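PDB 2Y0H: probable porin from Pseudomonas aeruginosa, which probably forms a water-filled channel through the outer membrane for the passage of small solutes. Local coordinates for residues L223-R228 against A250-R255; A258-I263 against R305-F310; N319-Y324 against N345-Y350; K363-T368 against E379-V384. All blocks are in the same frame, centred on the assembly; numbering follows the deposited sequence.

Followed from the N terminus, the four contacts come in series, none enclosing or crossing another, and each zips together two neighbouring strands of one 18-stranded antiparallel barrel. Contact 1 closes the hairpin of strands 221-234 and 244-256. Contact 2 pairs strand 259-269 with strand 300-309 and so closes a long connection that contributes Tyr284, Met289 and Ala290 to the surroundings of the other three contacts. Contacts 3 and 4 close the hairpins 318-330/339-351 and 361-371/376-389. Backbone bonds join successive contacts: Leu254 to Phe261, Tyr306 to Thr322, Thr346 to Asn366. The centres of contacts 2 and 3, and those of contacts 3 and 4, lie about 9 Å apart.

Contact 1: L223-R228 against A250-R255; sequences LRSDLR and AMLTLR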
# COMPACT_ATOMS: atom_id res chain seq x y z
N LEU A 223 -7.77 -19.80 10.29
CA LEU A 223 -8.17 -18.49 10.78
C LEU A 223 -6.95 -17.57 10.84
O LEU A 223 -6.01 -17.79 11.60
CB LEU A 223 -8.83 -18.61 12.15
CG LEU A 223 -9.50 -17.32 12.63
CD1 LEU A 223 -10.66 -16.91 11.70
CD2 LEU A 223 -9.98 -17.48 14.05
N ARG A 224 -6.97 -16.54 10.01
CA ARG A 224 -5.91 -15.55 10.04
C ARG A 224 -6.36 -14.35 10.89
O ARG A 224 -7.35 -13.70 10.57
CB ARG A 224 -5.56 -15.12 8.62
CG ARG A 224 -4.43 -14.10 8.50
CD ARG A 224 -4.34 -13.64 7.06
NE ARG A 224 -3.35 -12.59 6.82
CZ ARG A 224 -2.06 -12.83 6.61
NH1 ARG A 224 -1.59 -14.07 6.65
NH2 ARG A 224 -1.24 -11.81 6.38
N SER A 225 -5.63 -14.11 11.98
CA SER A 225 -5.83 -12.94 12.83
C SER A 225 -4.68 -11.94 12.62
O SER A 225 -3.52 -12.24 12.91
CB SER A 225 -5.93 -13.34 14.31
OG SER A 225 -6.98 -14.27 14.49
N ASP A 226 -5.03 -10.76 12.12
CA ASP A 226 -4.07 -9.73 11.73
C ASP A 226 -4.39 -8.51 12.59
O ASP A 226 -5.34 -7.78 12.31
CB ASP A 226 -4.25 -9.41 10.24
CG ASP A 226 -3.20 -8.44 9.68
OD1 ASP A 226 -2.47 -7.77 10.42
OD2 ASP A 226 -3.15 -8.34 8.45
N LEU A 227 -3.63 -8.34 13.67
CA LEU A 227 -3.89 -7.29 14.66
C LEU A 227 -2.84 -6.20 14.50
O LEU A 227 -1.65 -6.49 14.36
CB LEU A 227 -3.80 -7.85 16.08
CG LEU A 227 -4.56 -9.13 16.46
CD1 LEU A 227 -4.45 -9.40 17.98
CD2 LEU A 227 -6.02 -9.09 16.03
N ARG A 228 -3.26 -4.93 14.52
CA ARG A 228 -2.34 -3.82 14.27
C ARG A 228 -2.57 -2.64 15.20
O ARG A 228 -3.71 -2.27 15.49
CB ARG A 228 -2.45 -3.34 12.82
CG ARG A 228 -2.15 -4.39 11.79
CD ARG A 228 -2.31 -3.86 10.38
NE ARG A 228 -2.35 -4.94 9.41
CZ ARG A 228 -2.57 -4.78 8.11
NH1 ARG A 228 -2.73 -3.56 7.61
NH2 ARG A 228 -2.61 -5.84 7.31
N ALA A 250 -7.84 -4.45 13.12
CA ALA A 250 -7.63 -5.89 13.04
C ALA A 250 -8.44 -6.48 11.90
O ALA A 250 -9.55 -6.05 11.61
CB ALA A 250 -7.99 -6.56 14.36
N MET A 251 -7.86 -7.47 11.23
CA MET A 251 -8.59 -8.23 10.23
C MET A 251 -8.59 -9.71 10.61
O MET A 251 -7.52 -10.28 10.80
CB MET A 251 -7.95 -8.04 8.85
CG MET A 251 -8.78 -8.56 7.70
SD MET A 251 -10.09 -7.40 7.29
CE MET A 251 -9.51 -6.77 5.72
N LEU A 252 -9.77 -10.29 10.75
CA LEU A 252 -9.93 -11.73 10.99
C LEU A 252 -10.45 -12.39 9.72
O LEU A 252 -11.52 -12.05 9.22
CB LEU A 252 -10.94 -11.98 12.11
CG LEU A 252 -10.42 -12.29 13.51
CD1 LEU A 252 -9.80 -13.67 13.54
CD2 LEU A 252 -9.40 -11.23 13.95
N THR A 253 -9.70 -13.35 9.19
CA THR A 253 -10.06 -13.96 7.92
C THR A 253 -10.17 -15.47 8.06
O THR A 253 -9.22 -16.15 8.47
CB THR A 253 -9.06 -13.61 6.80
OG1 THR A 253 -8.99 -12.18 6.66
CG2 THR A 253 -9.49 -14.20 5.47
N LEU A 254 -11.35 -15.99 7.76
CA LEU A 254 -11.55 -17.43 7.76
C LEU A 254 -11.43 -17.94 6.33
O LEU A 254 -12.24 -17.60 5.47
CB LEU A 254 -12.92 -17.76 8.33
CG LEU A 254 -13.32 -19.23 8.43
CD1 LEU A 254 -12.35 -19.99 9.31
CD2 LEU A 254 -14.75 -19.36 8.96
N ARG A 255 -10.39 -18.72 6.08
CA ARG A 255 -10.18 -19.30 4.76
C ARG A 255 -10.80 -20.69 4.76
O ARG A 255 -10.60 -21.46 5.71
CB ARG A 255 -8.67 -19.37 4.46
CG ARG A 255 -8.31 -20.06 3.17
CD ARG A 255 -8.87 -19.31 1.97
NE ARG A 255 -8.54 -19.99 0.72
CZ ARG A 255 -8.97 -19.60 -0.47
NH1 ARG A 255 -9.74 -18.52 -0.56
NH2 ARG A 255 -8.62 -20.26 -1.57
O HOH W 1 -7.01 -11.51 8.41
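Leu223 to Leu227 lie against Leu254 to Ala250 in regular antiparallel register, the short strand axes 4.6 Å apart at 178°, with Arg224/Thr253 and Asp226/Met251 as the hydrogen-bonded pairs. Each of these pairs exchanges two backbone bonds, of which Thr253 N to Arg224 O is 2.7 Å long. Leucines dominate one face. With its CG swung anti to the backbone N (chi1 -170°), Leu223 leans over the partner strand, its CG 3.8 Å from Leu252 CD1 and its CD1 4.1 Å from Leu254 CB. Further along, Leu227 CD2 rests on Ala250 CB at 3.6 Å. Ala250 also touches a bound C8E detergent molecule. The other face is largely polar, Met251 apart. Asp226 sets its CB beside that of Met251 and offers its carboxylate along its own strand to Arg228, which takes it side-on with two nitrogens: NE reaches OD1 of Asp226 at 3.0 Å from above the carboxylate plane, and NH2 reaches OD2 of Asp226 at 2.8 Å on the syn side. Arg228 additionally makes a cation-pi contact with Tyr284. A water donates to Arg224 O and bonds Thr253 OG1 at 2.7 Å, so it bridges the strands on the face of Arg224 and Thr253. The division into an apolar face, where Ala250 touches detergent, and a face bearing charges and a bridging water is consistent with a barrel wall between lipid and channel.

Contact 2: A258-I263 against R305-F310; sequences AHAFGI and RYDYDF
His259 sits at the heart of the tight side, where it meets two tyrosines of the partner strand at once. Its ND1 shares a hydrogen bond of 2.8 Å with Tyr306 OH, met at the rim of the imidazole, and the two ring planes are inclined by 39°. Tyr308 lies alongside and puts CE1 over one imidazole face, 3.4 Å above the plane and displaced toward the rim. Tyr306, whose CG stands anti to its backbone N (chi1 173°), also runs beside Phe261, the exposed residue at the rim of the cluster, with the CE1 atoms of Tyr306 and Phe261 3.5 Å apart and the rings oblique. Such an aromatic cluster on the face turned away from the barrel centre, near the short turn before His259, is consistent with the aromatic girdle of outer-membrane barrels. On the opposite face the side chains meet less closely across the strands. Gly262 brings no side chain to its pair with Arg305, and Ala260 CB meets Asp307 CB at 3.9 Å. The extended Arg305 leads away from the partner strand and takes Asp307 side-on, NE to OD1 of Asp307 at 2.9 Å on its syn lone pair and NH2 to OD2 of Asp307 at 3.0 Å, while Met321 of the next strand packs against both.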
# COMPACT_ATOMS: atom_id res chain seq x y z
N ALA A 258 -11.92 -22.82 -1.36
CA ALA A 258 -11.79 -21.74 -2.33
C ALA A 258 -12.47 -20.43 -1.87
O ALA A 258 -12.40 -19.42 -2.57
CB ALA A 258 -12.35 -22.19 -3.68
N HIS A 259 -13.13 -20.47 -0.71
CA HIS A 259 -13.80 -19.30 -0.13
C HIS A 259 -12.95 -18.64 0.95
O HIS A 259 -12.15 -19.30 1.59
CB HIS A 259 -15.10 -19.73 0.54
CG HIS A 259 -16.00 -20.54 -0.34
ND1 HIS A 259 -17.05 -19.98 -1.04
CD2 HIS A 259 -16.01 -21.86 -0.62
CE1 HIS A 259 -17.67 -20.93 -1.71
NE2 HIS A 259 -17.06 -22.08 -1.48
N ALA A 260 -13.14 -17.34 1.15
CA ALA A 260 -12.60 -16.65 2.33
C ALA A 260 -13.61 -15.64 2.87
O ALA A 260 -14.22 -14.90 2.11
CB ALA A 260 -11.27 -15.97 2.02
N PHE A 261 -13.77 -15.63 4.19
CA PHE A 261 -14.74 -14.76 4.87
C PHE A 261 -14.02 -13.91 5.91
O PHE A 261 -13.38 -14.44 6.82
CB PHE A 261 -15.82 -15.60 5.56
CG PHE A 261 -16.46 -16.65 4.67
CD1 PHE A 261 -17.59 -16.35 3.92
CD2 PHE A 261 -15.95 -17.93 4.60
CE1 PHE A 261 -18.18 -17.30 3.11
CE2 PHE A 261 -16.54 -18.89 3.79
CZ PHE A 261 -17.66 -18.57 3.05
N GLY A 262 -14.13 -12.59 5.79
CA GLY A 262 -13.40 -11.69 6.66
C GLY A 262 -14.23 -10.66 7.40
O GLY A 262 -15.26 -10.18 6.90
N ILE A 263 -13.77 -10.33 8.60
CA ILE A 263 -14.29 -9.22 9.38
C ILE A 263 -13.12 -8.32 9.79
O ILE A 263 -12.06 -8.80 10.20
CB ILE A 263 -14.97 -9.68 10.69
CG1 ILE A 263 -15.99 -10.78 10.42
CG2 ILE A 263 -15.67 -8.52 11.37
CD1 ILE A 263 -16.93 -10.99 11.58
N ARG A 305 -15.92 -8.89 4.30
CA ARG A 305 -15.30 -9.19 3.01
C ARG A 305 -15.46 -10.66 2.63
O ARG A 305 -15.30 -11.56 3.46
CB ARG A 305 -13.82 -8.83 3.05
CG ARG A 305 -13.04 -9.28 1.83
CD ARG A 305 -11.56 -8.85 1.90
NE ARG A 305 -10.80 -9.45 0.80
CZ ARG A 305 -9.67 -8.95 0.30
NH1 ARG A 305 -9.12 -7.83 0.79
NH2 ARG A 305 -9.09 -9.59 -0.70
N TYR A 306 -15.75 -10.90 1.36
CA TYR A 306 -15.86 -12.26 0.84
C TYR A 306 -14.98 -12.44 -0.38
O TYR A 306 -14.96 -11.58 -1.26
CB TYR A 306 -17.31 -12.58 0.48
CG TYR A 306 -17.46 -13.91 -0.21
CD1 TYR A 306 -17.26 -15.10 0.48
CD2 TYR A 306 -17.78 -13.98 -1.56
CE1 TYR A 306 -17.38 -16.32 -0.16
CE2 TYR A 306 -17.92 -15.19 -2.19
CZ TYR A 306 -17.71 -16.35 -1.49
OH TYR A 306 -17.84 -17.56 -2.14
N ASP A 307 -14.25 -13.54 -0.42
CA ASP A 307 -13.42 -13.88 -1.58
C ASP A 307 -13.81 -15.22 -2.16
O ASP A 307 -14.17 -16.14 -1.44
CB ASP A 307 -11.94 -13.92 -1.21
CG ASP A 307 -11.42 -12.58 -0.76
OD1 ASP A 307 -11.53 -12.26 0.45
OD2 ASP A 307 -10.89 -11.85 -1.63
N TYR A 308 -13.73 -15.32 -3.49
CA TYR A 308 -13.91 -16.61 -4.14
C TYR A 308 -12.88 -16.85 -5.24
O TYR A 308 -12.67 -16.00 -6.12
CB TYR A 308 -15.33 -16.79 -4.66
CG TYR A 308 -15.60 -18.22 -5.08
CD1 TYR A 308 -15.59 -19.25 -4.14
CD2 TYR A 308 -15.80 -18.56 -6.41
CE1 TYR A 308 -15.81 -20.58 -4.51
CE2 TYR A 308 -16.01 -19.87 -6.81
CZ TYR A 308 -16.02 -20.88 -5.85
OH TYR A 308 -16.23 -22.18 -6.24
N ASP A 309 -12.21 -17.99 -5.17
CA ASP A 309 -11.31 -18.47 -6.21
C ASP A 309 -12.10 -19.47 -7.09
O ASP A 309 -12.62 -20.48 -6.60
CB ASP A 309 -10.07 -19.11 -5.59
CG ASP A 309 -9.00 -19.53 -6.63
OD1 ASP A 309 -9.34 -19.74 -7.80
OD2 ASP A 309 -7.82 -19.67 -6.25
N PHE A 310 -12.24 -19.15 -8.37
CA PHE A 310 -13.08 -19.94 -9.27
C PHE A 310 -12.37 -21.17 -9.88
O PHE A 310 -12.93 -21.86 -10.72
CB PHE A 310 -13.64 -19.07 -10.40
CG PHE A 310 -14.79 -18.18 -10.00
CD1 PHE A 310 -14.56 -16.92 -9.46
CD2 PHE A 310 -16.10 -18.59 -10.19
CE1 PHE A 310 -15.62 -16.10 -9.11
CE2 PHE A 310 -17.16 -17.77 -9.83
CZ PHE A 310 -16.92 -16.52 -9.29

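Contact 3: N319-Y324 against N345-Y350; sequences NLMTRY and NTDLSY. With C8E ((hydroxyethyloxy)tri(ethyloxy)octane), chain D.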
# COMPACT_ATOMS: atom_id res chain seq x y z
N ASN A 319 -11.10 -14.60 -10.00
CA ASN A 319 -11.34 -14.37 -8.57
C ASN A 319 -12.34 -13.26 -8.34
O ASN A 319 -12.28 -12.21 -8.98
CB ASN A 319 -10.04 -14.01 -7.82
CG ASN A 319 -9.03 -15.14 -7.81
OD1 ASN A 319 -9.09 -16.03 -6.96
ND2 ASN A 319 -8.10 -15.10 -8.75
N LEU A 320 -13.27 -13.50 -7.42
CA LEU A 320 -14.22 -12.50 -6.97
C LEU A 320 -13.82 -11.98 -5.59
O LEU A 320 -13.52 -12.76 -4.68
CB LEU A 320 -15.61 -13.12 -6.88
CG LEU A 320 -16.68 -12.28 -6.18
CD1 LEU A 320 -16.99 -11.04 -7.01
CD2 LEU A 320 -17.94 -13.09 -5.91
N MET A 321 -13.80 -10.65 -5.42
CA MET A 321 -13.68 -10.06 -4.08
C MET A 321 -14.76 -9.01 -3.90
O MET A 321 -14.93 -8.14 -4.75
CB MET A 321 -12.30 -9.44 -3.86
CG MET A 321 -12.02 -8.97 -2.40
SD MET A 321 -12.86 -7.45 -1.88
CE MET A 321 -11.98 -6.18 -2.80
N THR A 322 -15.53 -9.11 -2.83
CA THR A 322 -16.48 -8.06 -2.50
C THR A 322 -16.39 -7.75 -1.01
O THR A 322 -16.30 -8.64 -0.17
CB THR A 322 -17.92 -8.41 -2.93
OG1 THR A 322 -18.75 -7.25 -2.80
CG2 THR A 322 -18.48 -9.57 -2.10
N ARG A 323 -16.37 -6.46 -0.69
CA ARG A 323 -16.20 -6.06 0.69
C ARG A 323 -17.00 -4.79 0.94
O ARG A 323 -17.29 -4.03 0.02
CB ARG A 323 -14.71 -5.85 1.01
CG ARG A 323 -14.04 -4.79 0.14
CD ARG A 323 -12.53 -4.69 0.40
NE ARG A 323 -11.88 -3.75 -0.51
CZ ARG A 323 -10.57 -3.67 -0.71
NH1 ARG A 323 -9.74 -4.47 -0.06
NH2 ARG A 323 -10.10 -2.78 -1.57
N TYR A 324 -17.37 -4.59 2.20
CA TYR A 324 -18.17 -3.46 2.60
C TYR A 324 -17.62 -2.95 3.92
O TYR A 324 -17.32 -3.73 4.82
CB TYR A 324 -19.64 -3.89 2.75
CG TYR A 324 -20.54 -2.84 3.37
CD1 TYR A 324 -21.20 -1.91 2.58
CD2 TYR A 324 -20.74 -2.80 4.74
CE1 TYR A 324 -22.03 -0.95 3.15
CE2 TYR A 324 -21.57 -1.85 5.31
CZ TYR A 324 -22.21 -0.93 4.51
OH TYR A 324 -23.03 0.02 5.09
N ASN A 345 -16.81 -2.36 -2.35
CA ASN A 345 -15.89 -2.63 -3.45
C ASN A 345 -16.17 -4.02 -3.96
O ASN A 345 -16.22 -4.97 -3.18
CB ASN A 345 -14.43 -2.61 -2.97
CG ASN A 345 -13.93 -1.22 -2.63
OD1 ASN A 345 -12.88 -1.08 -1.98
ND2 ASN A 345 -14.65 -0.20 -3.05
N THR A 346 -16.38 -4.15 -5.26
CA THR A 346 -16.50 -5.46 -5.86
C THR A 346 -15.48 -5.55 -6.98
O THR A 346 -15.48 -4.73 -7.91
CB THR A 346 -17.91 -5.73 -6.41
OG1 THR A 346 -18.85 -5.70 -5.33
CG2 THR A 346 -17.97 -7.08 -7.08
N ASP A 347 -14.58 -6.51 -6.87
CA ASP A 347 -13.53 -6.70 -7.86
C ASP A 347 -13.70 -8.06 -8.51
O ASP A 347 -13.90 -9.06 -7.83
CB ASP A 347 -12.15 -6.60 -7.22
CG ASP A 347 -11.84 -5.22 -6.73
OD1 ASP A 347 -12.53 -4.29 -7.20
OD2 ASP A 347 -10.92 -5.04 -5.90
N LEU A 348 -13.64 -8.08 -9.83
CA LEU A 348 -13.53 -9.33 -10.54
C LEU A 348 -12.19 -9.28 -11.25
O LEU A 348 -11.91 -8.35 -12.01
CB LEU A 348 -14.68 -9.51 -11.53
CG LEU A 348 -14.80 -10.88 -12.19
CD1 LEU A 348 -15.01 -11.99 -11.15
CD2 LEU A 348 -15.91 -10.87 -13.23
N SER A 349 -11.35 -10.25 -10.98
CA SER A 349 -10.04 -10.26 -11.58
C SER A 349 -9.82 -11.56 -12.33
O SER A 349 -10.28 -12.63 -11.90
CB SER A 349 -8.97 -10.04 -10.50
OG SER A 349 -8.47 -11.27 -10.02
N TYR A 350 -9.14 -11.48 -13.47
CA TYR A 350 -8.90 -12.65 -14.30
C TYR A 350 -7.50 -12.63 -14.88
O TYR A 350 -7.15 -11.71 -15.62
CB TYR A 350 -9.94 -12.75 -15.42
CG TYR A 350 -9.84 -14.03 -16.21
CD1 TYR A 350 -10.01 -15.26 -15.58
CD2 TYR A 350 -9.57 -14.03 -17.58
CE1 TYR A 350 -9.91 -16.44 -16.27
CE2 TYR A 350 -9.46 -15.22 -18.29
CZ TYR A 350 -9.64 -16.42 -17.63
OH TYR A 350 -9.54 -17.61 -18.30
C8 C8E D . -13.66 -11.95 -16.94
O9 C8E D . -14.45 -13.04 -17.36
C10 C8E D . -13.87 -13.74 -18.44
C11 C8E D . -13.87 -15.24 -18.16
O12 C8E D . -12.89 -15.88 -18.95
O HOH W 2 -7.10 -13.47 -10.65
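Asn319 to Arg323 pair with Ser349 to Asn345 in an antiparallel hairpin of the barrel wall, held by side-chain bonds on both faces as well as by its backbone. At one end of the inward face Arg323 forks onto a single oxygen: its NE reaches Asn345 OD1 at 3.2 Å, in the amide plane on a lone pair, and its NH2 reaches the same Asn345 OD1 at 3.3 Å. The guanidinium and amide planes are 55° apart, and Ala290 N is a further donor to that oxygen. The bent chain of Met321 lays CE over one face of this guanidinium, 3.3 Å above it, and brings CE within 3.5 Å of Asp347 OD2. At the other end a water joins Asn319 ND2 to Ser349 OG. On the outward face Thr322 OG1 stands anti to the backbone N (chi1 -170°) and shares a 3.0 Å hydrogen bond with Thr346 OG1. Also outside, a C8E ether oxygen, O12, lies over the ring of Tyr350, 3.5 Å from CZ. Strand 300-309 flanks the hairpin through backbone bonds of Leu320 with Tyr308 and Thr322 with Tyr306; strand 361-371 flanks it beyond Asp347, which forms a salt bridge with Arg365.

Contact 4: K363-T368 against E379-V384; sequences KWRNIT and ENRFIV
The last hairpin of the barrel brings Trp364 against Phe382 and Arg365 against Arg381, its antiparallel strands stitched by six backbone bonds. On the outward face the edge of the indole meets Asn380: Trp364 NE1 makes a weak hydrogen bond of 3.3 Å to Asn380 OD1, the ring and amide planes only 14° apart. An indole CG anti to the backbone N (chi1 168°) sets the ring alongside Asn380, and Trp364 CB lies 4.2 Å from Phe382 CD1. Strand 376-389 also pairs with the first strand, 7-22, through Asn380 with Leu18 and Phe382 with Tyr16, so this hairpin closes the barrel. Its inward face carries Lys363, Arg365 and Arg381 among its side chains, consistent with the channel wall of OprD-family porins. The guanidinium planes of Arg365 and Arg381 stand nearly perpendicular, at 89°, and one water accepts from both, at 3.0 Å from Arg365 NH1 and 2.8 Å from Arg381 NH1. Each arginine also has an acidic partner: Arg365 forms a salt bridge with Asp347 of the preceding hairpin, while Arg381 NE reaches Glu379 OE2 at 2.6 Å from above the carboxylate plane. Ile367 lays CD1 over one face of the Arg381 guanidinium, toward its rim, 3.7 Å from NH2 of Arg381. At the other end Ile383 CD1 packs 4.0 Å from Arg365 CG.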
# COMPACT_ATOMS: atom_id res chain seq x y z
N LYS A 363 -8.62 -6.60 -14.44
CA LYS A 363 -9.36 -6.31 -13.21
C LYS A 363 -10.51 -5.34 -13.46
O LYS A 363 -10.30 -4.24 -13.96
CB LYS A 363 -8.45 -5.77 -12.10
CG LYS A 363 -9.17 -5.63 -10.75
CD LYS A 363 -8.31 -4.91 -9.70
CE LYS A 363 -7.25 -5.80 -9.12
NZ LYS A 363 -7.85 -6.89 -8.29
N TRP A 364 -11.72 -5.76 -13.14
CA TRP A 364 -12.86 -4.85 -13.11
C TRP A 364 -13.19 -4.55 -11.66
O TRP A 364 -13.40 -5.47 -10.87
CB TRP A 364 -14.08 -5.45 -13.81
CG TRP A 364 -15.34 -4.65 -13.55
CD1 TRP A 364 -15.63 -3.40 -14.03
CD2 TRP A 364 -16.47 -5.04 -12.73
NE1 TRP A 364 -16.86 -2.99 -13.57
CE2 TRP A 364 -17.40 -3.97 -12.77
CE3 TRP A 364 -16.78 -6.18 -11.98
CZ2 TRP A 364 -18.62 -4.02 -12.09
CZ3 TRP A 364 -17.99 -6.22 -11.29
CH2 TRP A 364 -18.89 -5.15 -11.35
N ARG A 365 -13.24 -3.26 -11.32
CA ARG A 365 -13.54 -2.82 -9.96
C ARG A 365 -14.77 -1.93 -9.95
O ARG A 365 -14.82 -0.94 -10.69
CB ARG A 365 -12.38 -2.02 -9.37
CG ARG A 365 -10.98 -2.57 -9.63
CD ARG A 365 -9.97 -1.96 -8.66
NE ARG A 365 -10.23 -2.37 -7.28
CZ ARG A 365 -9.52 -1.97 -6.23
NH1 ARG A 365 -8.50 -1.14 -6.38
NH2 ARG A 365 -9.84 -2.41 -5.02
N ASN A 366 -15.74 -2.27 -9.11
CA ASN A 366 -16.90 -1.41 -8.90
C ASN A 366 -16.81 -0.77 -7.53
O ASN A 366 -16.62 -1.45 -6.52
CB ASN A 366 -18.21 -2.20 -9.05
CG ASN A 366 -19.45 -1.31 -8.96
OD1 ASN A 366 -19.38 -0.09 -9.09
ND2 ASN A 366 -20.61 -1.94 -8.73
N ILE A 367 -16.94 0.55 -7.50
CA ILE A 367 -16.82 1.29 -6.26
C ILE A 367 -18.09 2.08 -5.95
O ILE A 367 -18.53 2.91 -6.73
CB ILE A 367 -15.62 2.25 -6.31
CG1 ILE A 367 -14.34 1.46 -6.54
CG2 ILE A 367 -15.51 3.05 -5.03
CD1 ILE A 367 -13.12 2.32 -6.62
N THR A 368 -18.68 1.82 -4.79
CA THR A 368 -19.84 2.59 -4.37
C THR A 368 -19.56 3.17 -2.99
O THR A 368 -19.16 2.44 -2.07
CB THR A 368 -21.13 1.75 -4.34
OG1 THR A 368 -21.31 1.10 -5.60
CG2 THR A 368 -22.34 2.64 -4.09
N GLU A 379 -18.13 4.57 -9.20
CA GLU A 379 -16.97 4.50 -10.06
C GLU A 379 -16.74 3.08 -10.52
O GLU A 379 -16.92 2.12 -9.77
CB GLU A 379 -15.72 5.03 -9.33
CG GLU A 379 -14.43 4.74 -10.07
CD GLU A 379 -13.25 5.51 -9.54
OE1 GLU A 379 -13.44 6.42 -8.69
OE2 GLU A 379 -12.11 5.22 -9.98
N ASN A 380 -16.36 2.97 -11.79
CA ASN A 380 -15.92 1.70 -12.32
C ASN A 380 -14.52 1.88 -12.88
O ASN A 380 -14.22 2.90 -13.50
CB ASN A 380 -16.90 1.21 -13.38
CG ASN A 380 -18.24 0.82 -12.77
OD1 ASN A 380 -18.46 -0.33 -12.40
ND2 ASN A 380 -19.14 1.80 -12.65
N ARG A 381 -13.66 0.90 -12.63
CA ARG A 381 -12.34 0.93 -13.21
C ARG A 381 -12.13 -0.34 -13.98
O ARG A 381 -12.68 -1.38 -13.63
CB ARG A 381 -11.26 1.03 -12.14
CG ARG A 381 -11.45 2.15 -11.16
CD ARG A 381 -10.27 2.23 -10.19
NE ARG A 381 -10.50 3.27 -9.21
CZ ARG A 381 -9.84 3.39 -8.07
NH1 ARG A 381 -8.89 2.52 -7.76
NH2 ARG A 381 -10.14 4.39 -7.24
N PHE A 382 -11.33 -0.26 -15.04
CA PHE A 382 -10.87 -1.46 -15.70
C PHE A 382 -9.38 -1.31 -15.92
O PHE A 382 -8.91 -0.33 -16.52
CB PHE A 382 -11.61 -1.70 -17.02
CG PHE A 382 -11.28 -3.02 -17.64
CD1 PHE A 382 -11.83 -4.19 -17.14
CD2 PHE A 382 -10.41 -3.10 -18.72
CE1 PHE A 382 -11.52 -5.41 -17.71
CE2 PHE A 382 -10.11 -4.32 -19.30
CZ PHE A 382 -10.66 -5.47 -18.79
N ILE A 383 -8.63 -2.27 -15.39
CA ILE A 383 -7.18 -2.21 -15.38
C ILE A 383 -6.63 -3.46 -16.03
O ILE A 383 -7.06 -4.57 -15.71
CB ILE A 383 -6.63 -2.13 -13.94
CG1 ILE A 383 -7.19 -0.90 -13.22
CG2 ILE A 383 -5.12 -2.10 -13.93
CD1 ILE A 383 -8.25 -1.25 -12.20
N VAL A 384 -5.69 -3.28 -16.96
CA VAL A 384 -4.99 -4.39 -17.58
C VAL A 384 -3.51 -4.31 -17.23
O VAL A 384 -2.85 -3.31 -17.51
CB VAL A 384 -5.16 -4.39 -19.12
CG1 VAL A 384 -4.37 -5.55 -19.76
CG2 VAL A 384 -6.63 -4.49 -19.49
O HOH W 3 -7.19 0.44 -8.55